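Side-chain contacts in DNA damage response protein Rtt109, putative (Neosartorya fumigata, PDB 5ZB9), which probably transfers acetyl groups from acetyl-CoA to lysines of histone H3, in nucleosome assembly and the DNA damage response: residues A37-P42 / H242-N247; L86-V91 / P257-D262. One frame throughout, in Å; residues are numbered along the deposited sequence.

Interaction 1: A37-P42 / H242-N247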
loop_
_atom_site.group_PDB
_atom_site.type_symbol
_atom_site.label_atom_id
_atom_site.label_comp_id
_atom_site.label_asym_id
_atom_site.label_seq_id
_atom_site.Cartn_x
_atom_site.Cartn_y
_atom_site.Cartn_z
ATOM N N ALA A 37 -7.959 -10.545 10.552
ATOM C CA ALA A 37 -6.916 -9.692 11.108
ATOM C C ALA A 37 -5.616 -9.754 10.297
ATOM O O ALA A 37 -5.288 -10.781 9.695
ATOM C CB ALA A 37 -6.642 -10.076 12.565
ATOM N N LEU A 38 -4.884 -8.646 10.292
ATOM C CA LEU A 38 -3.567 -8.597 9.674
ATOM C C LEU A 38 -2.550 -9.419 10.461
ATOM O O LEU A 38 -1.656 -10.038 9.885
ATOM C CB LEU A 38 -3.086 -7.148 9.552
ATOM C CG LEU A 38 -3.769 -6.308 8.478
ATOM C CD1 LEU A 38 -3.245 -4.883 8.499
ATOM C CD2 LEU A 38 -3.570 -6.936 7.108
ATOM N N PHE A 39 -2.682 -9.416 11.780
ATOM C CA PHE A 39 -1.783 -10.192 12.627
ATOM C C PHE A 39 -2.483 -11.401 13.235
ATOM O O PHE A 39 -3.603 -11.294 13.730
ATOM C CB PHE A 39 -1.212 -9.318 13.741
ATOM C CG PHE A 39 -0.416 -8.157 13.244
ATOM C CD1 PHE A 39 0.954 -8.261 13.081
ATOM C CD2 PHE A 39 -1.040 -6.956 12.928
ATOM C CE1 PHE A 39 1.693 -7.189 12.616
ATOM C CE2 PHE A 39 -0.311 -5.880 12.465
ATOM C CZ PHE A 39 1.056 -5.993 12.310
ATOM N N ALA A 40 -1.821 -12.550 13.188
ATOM C CA ALA A 40 -2.316 -13.741 13.871
ATOM C C ALA A 40 -2.307 -13.527 15.388
ATOM O O ALA A 40 -1.392 -12.894 15.934
ATOM C CB ALA A 40 -1.483 -14.961 13.498
ATOM N N ALA A 41 -3.335 -14.046 16.059
ATOM C CA ALA A 41 -3.441 -13.943 17.513
ATOM C C ALA A 41 -2.439 -14.852 18.199
ATOM O O ALA A 41 -2.179 -15.961 17.730
ATOM C CB ALA A 41 -4.852 -14.284 17.975
ATOM N N PRO A 42 -1.866 -14.384 19.313
ATOM C CA PRO A 42 -0.996 -15.227 20.138
ATOM C C PRO A 42 -1.827 -16.310 20.814
ATOM O O PRO A 42 -3.052 -16.173 20.867
ATOM C CB PRO A 42 -0.415 -14.248 21.170
ATOM C CG PRO A 42 -0.848 -12.883 20.731
ATOM C CD PRO A 42 -2.076 -13.059 19.910
ATOM N N HIS A 242 8.112 -2.605 17.224
ATOM C CA HIS A 242 7.517 -2.072 18.441
ATOM C C HIS A 242 6.397 -1.075 18.186
ATOM O O HIS A 242 5.593 -0.817 19.076
ATOM C CB HIS A 242 8.605 -1.453 19.317
ATOM C CG HIS A 242 9.569 -2.469 19.843
ATOM N ND1 HIS A 242 10.749 -2.780 19.200
ATOM C CD2 HIS A 242 9.491 -3.298 20.910
ATOM C CE1 HIS A 242 11.373 -3.735 19.869
ATOM N NE2 HIS A 242 10.630 -4.069 20.908
ATOM N N GLN A 243 6.319 -0.539 16.971
ATOM C CA GLN A 243 5.226 0.373 16.634
ATOM C C GLN A 243 4.003 -0.378 16.112
ATOM O O GLN A 243 2.882 0.116 16.183
ATOM C CB GLN A 243 5.680 1.403 15.605
ATOM C CG GLN A 243 6.820 2.290 16.070
ATOM C CD GLN A 243 6.997 3.506 15.179
ATOM O OE1 GLN A 243 6.180 4.431 15.205
ATOM N NE2 GLN A 243 8.061 3.509 14.379
ATOM N N LEU A 244 4.230 -1.581 15.601
ATOM C CA LEU A 244 3.169 -2.381 15.004
ATOM C C LEU A 244 2.616 -3.441 15.950
ATOM O O LEU A 244 1.458 -3.833 15.834
ATOM C CB LEU A 244 3.690 -3.061 13.741
ATOM C CG LEU A 244 3.427 -2.395 12.396
ATOM C CD1 LEU A 244 3.636 -0.889 12.472
ATOM C CD2 LEU A 244 4.326 -3.027 11.342
ATOM N N CYS A 245 3.451 -3.915 16.872
ATOM C CA CYS A 245 3.073 -5.013 17.763
ATOM C C CYS A 245 3.165 -4.656 19.240
ATOM O O CYS A 245 4.172 -4.126 19.702
ATOM C CB CYS A 245 3.950 -6.226 17.487
ATOM S SG CYS A 245 3.841 -6.786 15.790
ATOM N N ASP A 246 2.108 -4.969 19.979
ATOM C CA ASP A 246 2.040 -4.670 21.405
ATOM C C ASP A 246 2.924 -5.602 22.227
ATOM O O ASP A 246 3.447 -5.215 23.271
ATOM C CB ASP A 246 0.598 -4.763 21.895
ATOM C CG ASP A 246 -0.012 -6.133 21.646
ATOM O OD1 ASP A 246 -0.478 -6.384 20.507
ATOM O OD2 ASP A 246 -0.023 -6.959 22.589
ATOM N N ASN A 247 3.083 -6.832 21.750
ATOM C CA ASN A 247 3.894 -7.821 22.438
ATOM C C ASN A 247 4.988 -8.362 21.534
ATOM O O ASN A 247 4.792 -9.351 20.832
ATOM C CB ASN A 247 3.019 -8.965 22.950
ATOM C CG ASN A 247 3.812 -10.025 23.701
ATOM O OD1 ASN A 247 4.989 -9.836 24.030
ATOM N ND2 ASN A 247 3.164 -11.152 23.975
#
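Phe39 and Cys245 meet through matching first torsions: in each the side chain stands beside the backbone N and anti to the carbonyl carbon, with chi1 -61° for the phenylalanine and -58° for the cysteine. Phe39, in the loop between strands 22-35 and 50-61, points its CB toward residues 242-247, and its torsion lays the ring beside Cys245 and Leu244; that of Cys245 brings the sulfur to the ring's outer end. There Phe39 CE1 lies 3.9 Å from Cys245 SG. The sulfur is 4.6 Å from the ring centroid and 43° off the ring normal, an oblique sulfur-aromatic contact. The neighbouring ring atom, Phe39 CZ, reaches the base of the Leu244 side chain, 4.2 Å from Leu244 CB, and the two side chains run roughly perpendicular. Leu244 O also approaches CZ obliquely, as a loose neighbour. Cys245 is the first residue to leave helical geometry, so the ring packs where helix 241-244 runs out into a loop. Asp246, poorly ordered, is placed to bridge to Arg338; before the helix end, the Gln243 side chain hydrogen-bonds Asn324. The backbones stay well apart, with 8.8 Å between Phe39 CA and Cys245 CA, and no hydrogen bond links the two segments. Cohesion across them therefore rests on dispersion and on the polarisable sulfur beside the ring, a small apolar contact with little directional demand.

Interaction 2: L86-V91 / P257-D262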
loop_
_atom_site.group_PDB
_atom_site.type_symbol
_atom_site.label_atom_id
_atom_site.label_comp_id
_atom_site.label_asym_id
_atom_site.label_seq_id
_atom_site.Cartn_x
_atom_site.Cartn_y
_atom_site.Cartn_z
ATOM N N LEU A 86 -4.715 0.748 15.013
ATOM C CA LEU A 86 -3.908 0.923 13.810
ATOM C C LEU A 86 -4.752 1.090 12.553
ATOM O O LEU A 86 -5.702 0.335 12.333
ATOM C CB LEU A 86 -2.961 -0.266 13.632
ATOM C CG LEU A 86 -1.945 -0.214 12.490
ATOM C CD1 LEU A 86 -0.945 0.937 12.676
ATOM C CD2 LEU A 86 -1.224 -1.552 12.371
ATOM N N THR A 87 -4.406 2.094 11.746
ATOM C CA THR A 87 -4.895 2.191 10.373
ATOM C C THR A 87 -3.783 1.745 9.430
ATOM O O THR A 87 -2.653 2.228 9.518
ATOM C CB THR A 87 -5.325 3.619 9.983
ATOM O OG1 THR A 87 -6.345 4.084 10.869
ATOM C CG2 THR A 87 -5.862 3.640 8.549
ATOM N N THR A 88 -4.104 0.824 8.529
ATOM C CA THR A 88 -3.119 0.357 7.566
ATOM C C THR A 88 -3.583 0.598 6.147
ATOM O O THR A 88 -4.612 0.084 5.723
ATOM C CB THR A 88 -2.810 -1.137 7.746
ATOM O OG1 THR A 88 -2.297 -1.355 9.063
ATOM C CG2 THR A 88 -1.767 -1.585 6.730
ATOM N N ILE A 89 -2.808 1.387 5.416
ATOM C CA ILE A 89 -3.067 1.619 4.010
ATOM C C ILE A 89 -2.117 0.773 3.149
ATOM O O ILE A 89 -0.917 1.045 3.062
ATOM C CB ILE A 89 -2.934 3.101 3.682
ATOM C CG1 ILE A 89 -3.932 3.901 4.531
ATOM C CG2 ILE A 89 -3.183 3.348 2.209
ATOM C CD1 ILE A 89 -3.915 5.377 4.248
ATOM N N PHE A 90 -2.668 -0.270 2.531
ATOM C CA PHE A 90 -1.861 -1.247 1.813
ATOM C C PHE A 90 -2.127 -1.225 0.320
ATOM O O PHE A 90 -3.278 -1.312 -0.111
ATOM C CB PHE A 90 -2.122 -2.657 2.355
ATOM C CG PHE A 90 -1.455 -3.742 1.561
ATOM C CD1 PHE A 90 -0.087 -3.937 1.647
ATOM C CD2 PHE A 90 -2.195 -4.564 0.728
ATOM C CE1 PHE A 90 0.537 -4.941 0.910
ATOM C CE2 PHE A 90 -1.580 -5.568 -0.009
ATOM C CZ PHE A 90 -0.212 -5.755 0.082
ATOM N N VAL A 91 -1.060 -1.112 -0.467
ATOM C CA VAL A 91 -1.175 -1.158 -1.922
ATOM C C VAL A 91 -1.212 -2.614 -2.373
ATOM O O VAL A 91 -0.261 -3.358 -2.140
ATOM C CB VAL A 91 -0.001 -0.438 -2.611
ATOM C CG1 VAL A 91 -0.213 -0.395 -4.119
ATOM C CG2 VAL A 91 0.179 0.959 -2.032
ATOM N N PRO A 257 2.633 -8.825 9.445
ATOM C CA PRO A 257 1.272 -8.678 8.914
ATOM C C PRO A 257 1.017 -9.549 7.684
ATOM O O PRO A 257 1.915 -9.749 6.876
ATOM C CB PRO A 257 1.199 -7.191 8.560
ATOM C CG PRO A 257 2.612 -6.816 8.255
ATOM C CD PRO A 257 3.481 -7.655 9.147
ATOM N N ARG A 258 -0.202 -10.056 7.546
ATOM C CA ARG A 258 -0.535 -10.966 6.454
ATOM C C ARG A 258 -1.427 -10.313 5.392
ATOM O O ARG A 258 -2.642 -10.246 5.541
ATOM C CB ARG A 258 -1.201 -12.221 7.024
ATOM C CG ARG A 258 -0.268 -13.024 7.928
ATOM C CD ARG A 258 -1.004 -13.794 9.012
ATOM N NE ARG A 258 -0.078 -14.492 9.907
ATOM C CZ ARG A 258 0.260 -15.773 9.782
ATOM N NH1 ARG A 258 -0.253 -16.509 8.804
ATOM N NH2 ARG A 258 1.115 -16.318 10.636
ATOM N N PHE A 259 -0.803 -9.834 4.319
ATOM C CA PHE A 259 -1.502 -9.163 3.223
ATOM C C PHE A 259 -1.756 -10.124 2.060
ATOM O O PHE A 259 -1.047 -11.123 1.923
ATOM C CB PHE A 259 -0.683 -7.959 2.733
ATOM C CG PHE A 259 -0.521 -6.874 3.754
ATOM C CD1 PHE A 259 -1.602 -6.086 4.127
ATOM C CD2 PHE A 259 0.716 -6.627 4.331
ATOM C CE1 PHE A 259 -1.458 -5.079 5.068
ATOM C CE2 PHE A 259 0.871 -5.615 5.272
ATOM C CZ PHE A 259 -0.219 -4.840 5.641
ATOM N N PRO A 260 -2.760 -9.819 1.213
ATOM C CA PRO A 260 -3.058 -10.608 0.005
ATOM C C PRO A 260 -1.888 -10.698 -0.975
ATOM O O PRO A 260 -1.265 -9.677 -1.279
ATOM C CB PRO A 260 -4.207 -9.842 -0.652
ATOM C CG PRO A 260 -4.753 -8.960 0.385
ATOM C CD PRO A 260 -3.688 -8.686 1.377
ATOM N N ASP A 261 -1.605 -11.907 -1.459
ATOM C CA ASP A 261 -0.625 -12.144 -2.524
ATOM C C ASP A 261 0.799 -11.718 -2.164
ATOM O O ASP A 261 1.656 -11.618 -3.034
ATOM C CB ASP A 261 -1.067 -11.434 -3.813
ATOM C CG ASP A 261 -2.488 -11.811 -4.232
ATOM O OD1 ASP A 261 -2.914 -12.948 -3.934
ATOM O OD2 ASP A 261 -3.180 -10.970 -4.854
ATOM N N ASP A 262 1.049 -11.486 -0.884
ATOM C CA ASP A 262 2.367 -11.091 -0.403
ATOM C C ASP A 262 3.301 -12.304 -0.284
ATOM O O ASP A 262 2.965 -13.282 0.375
ATOM C CB ASP A 262 2.226 -10.384 0.951
ATOM C CG ASP A 262 3.526 -9.751 1.448
ATOM O OD1 ASP A 262 4.629 -10.305 1.232
ATOM O OD2 ASP A 262 3.436 -8.683 2.093
#
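Phe90, on strand 86-96, faces Phe259 in an irregular loop that enters a type II turn at that residue, with their CA atoms 8.0 Å apart and no hydrogen bond joining the two segments. The rings form an offset stack, nearly parallel at 5°, with centroids 4.1 Å apart. The two side chains run antiparallel and overlap face to face: Phe90 CD1 lies over the centre of the Phe259 ring, and Phe259 CG over that of Phe90. Having CG anti to the backbone N (chi1 173°) puts the Phe90 ring against Phe259 CB, which makes a CH-pi contact over its face, 3.7 Å from the centroid. Farther out, Phe90 CE2 meets Pro260 CD obliquely at 4.0 Å. Thr88, two residues earlier on the same side of the strand, meets the far end of the other ring: Thr88 CG2 comes to the edge of Phe259, 3.8 Å from its CZ. Face and edge contacts together limit how that ring can tilt or slide. Hydrogen bonds also tie the turn elsewhere, from Thr265 OG1 to Phe259 O and between Asp262 OD1 and the backbone N of acetylated Lys264. This is hydrophobic-core packing of a loop on the acetyltransferase domain's central mixed sheet, on a strand that farther along carries Ala94 and Ser96, which contact CoA in a cofactor-bound structure of this protein; none is bound here.

In the fold
From the N terminus, the chain leaves strand 22-35, passes 37-42, and returns through the sheet to reach 86-91 on strand 86-96. Much later, helix 241-244 leads into 242-247, where interaction 1 closes a loop of about 200 residues; the chain then continues to 257-262, where interaction 2 closes one of 166. The segments alternate, so the two loops cross. They also touch: Leu38 O probably accepts a hydrogen bond from Arg258 N, Leu38 packs on both Phe259 and Thr88 of interaction 2, and Phe39 abuts Pro257. Interaction 1 joins the loop between strands 22-35 and 50-61 to the end of helix 241-244; interaction 2 fastens the following loop to the central sheet.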